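Local coordinates for protein 4-hydroxy-3-methylbut-2-enyl diphosphate reductase (Aquifex aeolicus, PDB 3DNF) that reduces (E)-4-hydroxy-3-methylbut-2-enyl diphosphate to isopentenyl and dimethylallyl diphosphate with an iron-sulfur cluster, the last step of the non-mevalonate route to isoprenoid precursors, at residues Lys204-Ala207 and Val212-Ile215. Numbering follows the deposited sequence.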
loop_
_atom_site.group_PDB
_atom_site.type_symbol
_atom_site.label_atom_id
_atom_site.label_comp_id
_atom_site.label_asym_id
_atom_site.label_seq_id
_atom_site.Cartn_x
_atom_site.Cartn_y
_atom_site.Cartn_z
ATOM N N LYS B 204 -6.888 -24.252 12.142
ATOM C CA LYS B 204 -5.495 -24.634 11.870
ATOM C C LYS B 204 -4.817 -25.291 13.072
ATOM O O LYS B 204 -4.128 -26.299 12.919
ATOM C CB LYS B 204 -4.661 -23.434 11.415
ATOM C CG LYS B 204 -4.834 -23.050 9.959
ATOM C CD LYS B 204 -3.495 -22.671 9.326
ATOM C CE LYS B 204 -3.665 -22.075 7.928
ATOM N NZ LYS B 204 -4.301 -20.730 7.967
ATOM N N LYS B 205 -5.009 -24.712 14.254
ATOM C CA LYS B 205 -4.398 -25.230 15.472
ATOM C C LYS B 205 -5.082 -26.509 15.969
ATOM O O LYS B 205 -4.415 -27.420 16.472
ATOM C CB LYS B 205 -4.387 -24.169 16.576
ATOM C CG LYS B 205 -3.447 -22.990 16.317
ATOM C CD LYS B 205 -3.242 -22.114 17.567
ATOM C CE LYS B 205 -4.556 -21.514 18.120
ATOM N NZ LYS B 205 -5.147 -20.387 17.322
ATOM N N LEU B 206 -6.402 -26.584 15.821
ATOM C CA LEU B 206 -7.142 -27.736 16.326
ATOM C C LEU B 206 -7.038 -28.967 15.416
ATOM O O LEU B 206 -6.909 -30.099 15.908
ATOM C CB LEU B 206 -8.606 -27.376 16.620
ATOM C CG LEU B 206 -9.409 -28.372 17.474
ATOM C CD1 LEU B 206 -8.726 -28.678 18.810
ATOM C CD2 LEU B 206 -10.846 -27.903 17.705
ATOM N N ALA B 207 -7.059 -28.741 14.101
ATOM C CA ALA B 207 -7.067 -29.836 13.110
ATOM C C ALA B 207 -6.120 -31.032 13.384
ATOM O O ALA B 207 -6.587 -32.167 13.444
ATOM C CB ALA B 207 -6.885 -29.301 11.683
ATOM N N VAL B 212 -10.820 -36.575 14.448
ATOM C CA VAL B 212 -11.759 -36.161 13.408
ATOM C C VAL B 212 -12.099 -34.700 13.596
ATOM O O VAL B 212 -12.253 -34.235 14.727
ATOM C CB VAL B 212 -13.066 -37.016 13.405
ATOM C CG1 VAL B 212 -13.554 -37.288 14.828
ATOM C CG2 VAL B 212 -14.184 -36.347 12.588
ATOM N N MET B 213 -12.183 -33.996 12.470
ATOM C CA MET B 213 -12.631 -32.614 12.416
ATOM C C MET B 213 -14.014 -32.540 11.775
ATOM O O MET B 213 -14.231 -33.077 10.687
ATOM C CB MET B 213 -11.624 -31.771 11.624
ATOM C CG MET B 213 -10.478 -31.211 12.456
ATOM S SD MET B 213 -11.049 -30.146 13.821
ATOM C CE MET B 213 -11.678 -28.681 12.993
ATOM N N ILE B 214 -14.944 -31.884 12.470
ATOM C CA ILE B 214 -16.275 -31.566 11.936
ATOM C C ILE B 214 -16.402 -30.067 11.671
ATOM O O ILE B 214 -16.202 -29.254 12.574
ATOM C CB ILE B 214 -17.422 -32.012 12.898
ATOM C CG1 ILE B 214 -17.297 -33.496 13.281
ATOM C CG2 ILE B 214 -18.807 -31.677 12.300
ATOM C CD1 ILE B 214 -17.293 -34.501 12.101
ATOM N N ILE B 215 -16.729 -29.716 10.429
ATOM C CA ILE B 215 -16.933 -28.326 10.017
ATOM C C ILE B 215 -18.408 -28.137 9.652
ATOM O O ILE B 215 -18.931 -28.807 8.747
ATOM C CB ILE B 215 -15.995 -27.926 8.824
ATOM C CG1 ILE B 215 -14.496 -28.076 9.191
ATOM C CG2 ILE B 215 -16.342 -26.537 8.280
ATOM C CD1 ILE B 215 -14.012 -27.268 10.401
#
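With CG anti to its own carbonyl carbon (chi1 -87°) and the chain bent at chi2 and chi3, M213 sets its thioether against L206 and A207. The CB of M213 points toward 204-207, and CG of M213 makes the closest approach, 3.7 Å from the CA of A207. The A207 methyl lies alongside the same carbon, CB of A207 being 4.1 Å from CG of M213. Beyond the bend SD of M213 passes CA of A207 at 4.1 Å and comes within 4.4 Å of CG of L206, at the branch point of that side chain. No hydrogen bond crosses between 204-207 and 212-215: all three touching residues are buried and meet by apolar contact, around one methionine. The carbonyl O of A207 instead accepts a hydrogen bond from ND2 of N235, just past helix 222-234, whose S231 and L234 touch M213 and A207. Backbone hydrogen bonds tie M213 to N237 and Y239 on the side of strand 238-241, and V212 and I214 to strand 257-262. A short connection leads from helix 195-206 to strand 212-216, an inner strand of a parallel four-stranded sheet: helix-on-sheet packing of an open alpha/beta lobe, in the trilobal IspH fold.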